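Long-range contacts in alpha-galactosidase (Lactobacillus brevis, PDB 3MI6), which probably hydrolyses terminal, non-reducing alpha-D-galactose residues from alpha-D-galactosides such as galactose oligosaccharides and galactomannans: residues H373-T378 against Q388-D393; R330-N335 against L359-F364. All blocks are in the same frame, centred on the assembly; numbering follows the deposited sequence.

In the fold
Both contacts belong to the parallel eight-stranded barrel that carries the predicted active site, but they lie at different depths in it. Contact 2 is core: it pairs the first two barrel strands, 333-335 and 363-366, joined through helix 346-358, and it relies on backbone hydrogen bonds and buried apolar side chains, with one glutamate side chain accepting a main-chain N-H. Contact 1 lies further along the chain and nearer the surface, where two parts of the long loop between strand 363-366 and helix 394-404 meet without regular structure. Its chemistry is accordingly one of charged side chains, with a salt bridge in place of strand pairing. The two centres are about 24 Å apart and the contacts do not touch.

Contact 1 (H373-T378 against Q388-D393); sequences HRDDDT and QRKFPD
Arg389 reaches back to 373-378 with its chain extended from CG to NE, long enough to span a gap that the two backbones leave wide. Arg389 NH1 forms a salt bridge with Asp375 OD2, 2.6 Å away, the carboxylate and guanidinium planes being only 19° apart. The start of the His373 side chain lies over one guanidinium face, CB being 3.8 Å from Arg389 NH2, while the imidazole leads away. Lys390 follows and runs past Asp375 in the opposite direction. Its methylenes pass the second carboxylate oxygen, with Lys390 CD 3.7 Å from Asp375 OD1, and bends at chi2, chi3 and chi4 carry NZ on to a hydrogen bond with the carbonyl of Gly369. A short acid therefore suits position 375: it pairs directly with one cation, while Lys390 NZ stays 5.1 Å from Asp375 OD1, an opposite charge nearby but not a bond. An asparagine in place of this aspartate would probably leave the Arg389 guanidinium without its opposite charge and freer to swing into solvent. Next to Asp375 in sequence, Arg374 turns away to a salt bridge with Asp368, a predicted substrate-binding residue. The whole is a long beta-alpha loop of a TIM barrel, tied across by a salt bridge beside the probable galactoside site.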
loop_
_atom_site.group_PDB
_atom_site.type_symbol
_atom_site.label_atom_id
_atom_site.label_comp_id
_atom_site.label_asym_id
_atom_site.label_seq_id
_atom_site.Cartn_x
_atom_site.Cartn_y
_atom_site.Cartn_z
ATOM N N HIS D 373 46.573 32.383 -6.032
ATOM C CA HIS D 373 46.959 31.792 -7.308
ATOM C C HIS D 373 45.998 30.668 -7.727
ATOM O O HIS D 373 46.413 29.646 -8.275
ATOM C CB HIS D 373 48.440 31.349 -7.323
ATOM C CG HIS D 373 48.928 30.729 -6.043
ATOM N ND1 HIS D 373 49.043 31.435 -4.862
ATOM C CD2 HIS D 373 49.379 29.479 -5.775
ATOM C CE1 HIS D 373 49.511 30.639 -3.916
ATOM N NE2 HIS D 373 49.728 29.448 -4.445
ATOM N N ARG D 374 44.706 30.885 -7.478
ATOM C CA ARG D 374 43.676 29.891 -7.765
ATOM C C ARG D 374 43.561 29.551 -9.240
ATOM O O ARG D 374 42.714 30.094 -9.938
ATOM C CB ARG D 374 42.310 30.359 -7.264
ATOM C CG ARG D 374 42.125 30.268 -5.772
ATOM C CD ARG D 374 41.975 28.824 -5.295
ATOM N NE ARG D 374 40.627 28.286 -5.432
ATOM C CZ ARG D 374 40.165 27.231 -4.761
ATOM N NH1 ARG D 374 40.934 26.590 -3.890
ATOM N NH2 ARG D 374 38.920 26.818 -4.952
ATOM N N ASP D 375 44.401 28.642 -9.713
ATOM C CA ASP D 375 44.299 28.168 -11.082
ATOM C C ASP D 375 43.811 26.739 -11.019
ATOM O O ASP D 375 43.493 26.110 -12.036
ATOM C CB ASP D 375 45.652 28.271 -11.766
ATOM C CG ASP D 375 46.122 29.707 -11.877
ATOM O OD1 ASP D 375 45.354 30.533 -12.426
ATOM O OD2 ASP D 375 47.240 30.016 -11.403
ATOM N N ASP D 376 43.731 26.254 -9.786
ATOM C CA ASP D 376 43.294 24.908 -9.490
ATOM C C ASP D 376 42.383 25.001 -8.289
ATOM O O ASP D 376 42.222 26.083 -7.715
ATOM C CB ASP D 376 44.502 24.042 -9.134
ATOM C CG ASP D 376 44.674 22.873 -10.081
ATOM O OD1 ASP D 376 44.002 22.862 -11.137
ATOM O OD2 ASP D 376 45.474 21.961 -9.775
ATOM N N ASP D 377 41.790 23.877 -7.894
ATOM C CA ASP D 377 41.073 23.846 -6.622
ATOM C C ASP D 377 41.898 23.226 -5.485
ATOM O O ASP D 377 41.384 22.437 -4.690
ATOM C CB ASP D 377 39.655 23.224 -6.743
ATOM C CG ASP D 377 39.656 21.773 -7.235
ATOM O OD1 ASP D 377 40.709 21.271 -7.706
ATOM O OD2 ASP D 377 38.569 21.146 -7.152
ATOM N N THR D 378 43.172 23.605 -5.397
ATOM C CA THR D 378 44.055 23.004 -4.402
ATOM C C THR D 378 45.095 23.961 -3.841
ATOM O O THR D 378 46.139 23.523 -3.376
ATOM C CB THR D 378 44.823 21.805 -5.001
ATOM O OG1 THR D 378 45.761 22.277 -5.976
ATOM C CG2 THR D 378 43.878 20.817 -5.666
ATOM N N GLN D 388 47.185 38.971 -9.420
ATOM C CA GLN D 388 47.612 39.890 -10.483
ATOM C C GLN D 388 47.848 39.270 -11.871
ATOM O O GLN D 388 47.858 39.984 -12.868
ATOM C CB GLN D 388 48.804 40.750 -10.029
ATOM C CG GLN D 388 48.438 41.752 -8.926
ATOM C CD GLN D 388 49.615 42.578 -8.427
ATOM O OE1 GLN D 388 50.562 42.855 -9.167
ATOM N NE2 GLN D 388 49.551 42.985 -7.164
ATOM N N ARG D 389 48.016 37.956 -11.948
ATOM C CA ARG D 389 48.113 37.310 -13.251
ATOM C C ARG D 389 46.824 37.496 -14.043
ATOM O O ARG D 389 46.843 37.582 -15.272
ATOM C CB ARG D 389 48.342 35.812 -13.113
ATOM C CG ARG D 389 49.373 35.382 -12.115
ATOM C CD ARG D 389 49.246 33.878 -11.940
ATOM N NE ARG D 389 50.194 33.327 -10.982
ATOM C CZ ARG D 389 50.318 32.027 -10.738
ATOM N NH1 ARG D 389 49.545 31.163 -11.387
ATOM N NH2 ARG D 389 51.210 31.591 -9.852
ATOM N N LYS D 390 45.697 37.524 -13.338
ATOM C CA LYS D 390 44.400 37.550 -14.005
ATOM C C LYS D 390 43.707 38.890 -13.809
ATOM O O LYS D 390 42.723 39.192 -14.484
ATOM C CB LYS D 390 43.510 36.390 -13.531
ATOM C CG LYS D 390 44.252 35.325 -12.722
ATOM C CD LYS D 390 43.959 33.882 -13.176
ATOM C CE LYS D 390 42.528 33.469 -12.901
ATOM N NZ LYS D 390 41.954 34.360 -11.866
ATOM N N PHE D 391 44.229 39.691 -12.885
ATOM C CA PHE D 391 43.715 41.043 -12.648
ATOM C C PHE D 391 44.840 42.034 -12.360
ATOM O O PHE D 391 45.097 42.371 -11.206
ATOM C CB PHE D 391 42.678 41.057 -11.516
ATOM C CG PHE D 391 41.416 40.321 -11.849
ATOM C CD1 PHE D 391 40.543 40.818 -12.800
ATOM C CD2 PHE D 391 41.106 39.128 -11.221
ATOM C CE1 PHE D 391 39.385 40.140 -13.116
ATOM C CE2 PHE D 391 39.946 38.441 -11.535
ATOM C CZ PHE D 391 39.085 38.948 -12.480
ATOM N N PRO D 392 45.502 42.514 -13.422
ATOM C CA PRO D 392 46.665 43.408 -13.341
ATOM C C PRO D 392 46.441 44.681 -12.515
ATOM O O PRO D 392 47.325 45.068 -11.741
ATOM C CB PRO D 392 46.926 43.761 -14.806
ATOM C CG PRO D 392 46.387 42.594 -15.571
ATOM C CD PRO D 392 45.174 42.159 -14.815
ATOM N N ASP D 393 45.287 45.325 -12.683
ATOM C CA ASP D 393 45.006 46.584 -11.994
ATOM C C ASP D 393 44.077 46.355 -10.807
ATOM O O ASP D 393 43.220 47.184 -10.506
ATOM C CB ASP D 393 44.387 47.610 -12.955
ATOM C CG ASP D 393 45.345 48.040 -14.070
ATOM O OD1 ASP D 393 46.149 47.209 -14.548
ATOM O OD2 ASP D 393 45.279 49.217 -14.484
#

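Contact 2 (R330-N335 against L359-F364); sequences RPVLIN and LGIEMF
Leu333 and Met363 face each other as a parallel beta bridge, and Ile334 pairs with Phe364 next along, so the segments join the first two strands of a TIM barrel in a beta-alpha-beta unit through helix 346-358. Ile334 N donates to Met363 O at 2.9 Å, and Glu362 N to Val332 O. Glu362 prolongs this pairing with its side chain. Glu362 CB lies 3.5 Å from Val332 O; CG stands anti to the carbonyl carbon (chi1 -79°), and the extended chain beyond it brings Glu362 CD to 4.2 Å from Val332 N. There Glu362 OE1 accepts Val332 N at 3.1 Å on its anti side, 17° out of the carboxylate plane, in a nearly straight bond (166°), and also forms a salt bridge with Arg630; OE2 has a long, weak ion pair with Lys627. A glutamate suits this place because it is long enough to reach a main-chain N-H and carries a charge for the arginine. Met363, a selenomethionine in the crystal, bends at chi3 and brings CE to 3.6 Å from Pro331 CG; a flexible, apolar chain can lay its end methyl on the CG corner of the puckered proline ring. Ile334 and Ile361 cross at about a right angle, while Phe364 and Ile334 both rest on Ile352 of helix 346-358. Gly360, with positive phi, ends that helix in a Schellman motif, where a side chain would be jammed against the preceding carbonyl. Ile334 CG2 lies 3.9 Å from Ile361 CG2 and equally far from Phe364 CD2.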
loop_
_atom_site.group_PDB
_atom_site.type_symbol
_atom_site.label_atom_id
_atom_site.label_comp_id
_atom_site.label_asym_id
_atom_site.label_seq_id
_atom_site.Cartn_x
_atom_site.Cartn_y
_atom_site.Cartn_z
ATOM N N ARG D 330 15.203 40.621 -6.405
ATOM C CA ARG D 330 16.586 40.245 -6.606
ATOM C C ARG D 330 17.025 40.259 -8.055
ATOM O O ARG D 330 16.305 39.807 -8.951
ATOM C CB ARG D 330 16.844 38.914 -5.952
ATOM C CG ARG D 330 16.968 39.143 -4.486
ATOM C CD ARG D 330 16.337 38.083 -3.713
ATOM N NE ARG D 330 15.495 38.617 -2.662
ATOM C CZ ARG D 330 15.346 37.997 -1.510
ATOM N NH1 ARG D 330 16.026 36.885 -1.294
ATOM N NH2 ARG D 330 14.540 38.474 -0.587
ATOM N N PRO D 331 18.221 40.790 -8.292
ATOM C CA PRO D 331 18.652 41.100 -9.654
ATOM C C PRO D 331 18.862 39.833 -10.502
ATOM O O PRO D 331 19.083 38.758 -9.957
ATOM C CB PRO D 331 19.968 41.839 -9.420
ATOM C CG PRO D 331 20.515 41.235 -8.176
ATOM C CD PRO D 331 19.304 40.958 -7.311
ATOM N N VAL D 332 18.761 39.953 -11.822
ATOM C CA VAL D 332 19.146 38.860 -12.695
ATOM C C VAL D 332 20.664 38.890 -12.847
ATOM O O VAL D 332 21.230 39.882 -13.288
ATOM C CB VAL D 332 18.474 38.976 -14.064
ATOM C CG1 VAL D 332 18.945 37.857 -14.984
ATOM C CG2 VAL D 332 16.981 38.941 -13.908
ATOM N N LEU D 333 21.332 37.811 -12.465
ATOM C CA LEU D 333 22.782 37.828 -12.456
ATOM C C LEU D 333 23.362 36.875 -13.480
ATOM O O LEU D 333 22.665 36.007 -14.000
ATOM C CB LEU D 333 23.301 37.460 -11.076
ATOM C CG LEU D 333 23.003 36.043 -10.585
ATOM C CD1 LEU D 333 23.968 35.024 -11.168
ATOM C CD2 LEU D 333 23.062 36.003 -9.071
ATOM N N ILE D 334 24.644 37.048 -13.776
ATOM C CA ILE D 334 25.383 36.051 -14.530
ATOM C C ILE D 334 26.666 35.693 -13.774
ATOM O O ILE D 334 27.289 36.544 -13.173
ATOM C CB ILE D 334 25.675 36.508 -15.962
ATOM C CG1 ILE D 334 26.506 35.446 -16.683
ATOM C CG2 ILE D 334 26.383 37.846 -15.967
ATOM C CD1 ILE D 334 26.552 35.622 -18.165
ATOM N N ASN D 335 27.028 34.416 -13.793
ATOM C CA ASN D 335 28.139 33.879 -13.019
ATOM C C ASN D 335 29.031 33.082 -13.970
ATOM O O ASN D 335 28.524 32.247 -14.737
ATOM C CB ASN D 335 27.570 32.987 -11.906
ATOM C CG ASN D 335 28.633 32.425 -10.971
ATOM O OD1 ASN D 335 29.768 32.156 -11.374
ATOM N ND2 ASN D 335 28.252 32.222 -9.713
ATOM N N LEU D 359 21.956 41.902 -23.168
ATOM C CA LEU D 359 20.898 40.930 -22.941
ATOM C C LEU D 359 19.925 41.399 -21.869
ATOM O O LEU D 359 18.843 40.824 -21.695
ATOM C CB LEU D 359 21.502 39.595 -22.526
ATOM C CG LEU D 359 22.098 38.787 -23.665
ATOM C CD1 LEU D 359 22.456 37.400 -23.176
ATOM C CD2 LEU D 359 21.079 38.723 -24.783
ATOM N N GLY D 360 20.331 42.436 -21.141
ATOM C CA GLY D 360 19.503 43.033 -20.114
ATOM C C GLY D 360 19.804 42.503 -18.731
ATOM O O GLY D 360 19.069 42.786 -17.781
ATOM N N ILE D 361 20.880 41.729 -18.615
ATOM C CA ILE D 361 21.291 41.174 -17.328
ATOM C C ILE D 361 21.740 42.298 -16.393
ATOM O O ILE D 361 22.249 43.317 -16.849
ATOM C CB ILE D 361 22.351 40.065 -17.517
ATOM C CG1 ILE D 361 21.680 38.837 -18.142
ATOM C CG2 ILE D 361 22.999 39.686 -16.200
ATOM C CD1 ILE D 361 22.624 37.743 -18.506
ATOM N N GLU D 362 21.523 42.129 -15.093
ATOM C CA GLU D 362 21.627 43.239 -14.153
ATOM C C GLU D 362 22.830 43.221 -13.223
ATOM O O GLU D 362 23.090 44.206 -12.531
ATOM C CB GLU D 362 20.364 43.321 -13.314
ATOM C CG GLU D 362 19.239 43.982 -14.044
ATOM C CD GLU D 362 17.903 43.731 -13.392
ATOM O OE1 GLU D 362 17.820 42.771 -12.594
ATOM O OE2 GLU D 362 16.944 44.489 -13.685
HETATM N N MSE D 363 23.560 42.113 -13.202
HETATM C CA MSE D 363 24.652 41.944 -12.249
HETATM C C MSE D 363 25.614 40.874 -12.714
HETATM O O MSE D 363 25.197 39.831 -13.215
HETATM C CB MSE D 363 24.117 41.585 -10.857
HETATM C CG MSE D 363 25.196 41.147 -9.891
HETATM SE SE MSE D 363 24.500 40.441 -8.209
HETATM C CE MSE D 363 23.947 42.100 -7.353
ATOM N N PHE D 364 26.908 41.134 -12.552
ATOM C CA PHE D 364 27.920 40.146 -12.884
ATOM C C PHE D 364 28.558 39.669 -11.594
ATOM O O PHE D 364 28.838 40.473 -10.720
ATOM C CB PHE D 364 28.974 40.725 -13.827
ATOM C CG PHE D 364 30.035 39.744 -14.195
ATOM C CD1 PHE D 364 31.038 39.423 -13.296
ATOM C CD2 PHE D 364 30.021 39.125 -15.414
ATOM C CE1 PHE D 364 32.005 38.505 -13.617
ATOM C CE2 PHE D 364 30.989 38.209 -15.736
ATOM C CZ PHE D 364 31.982 37.897 -14.835
#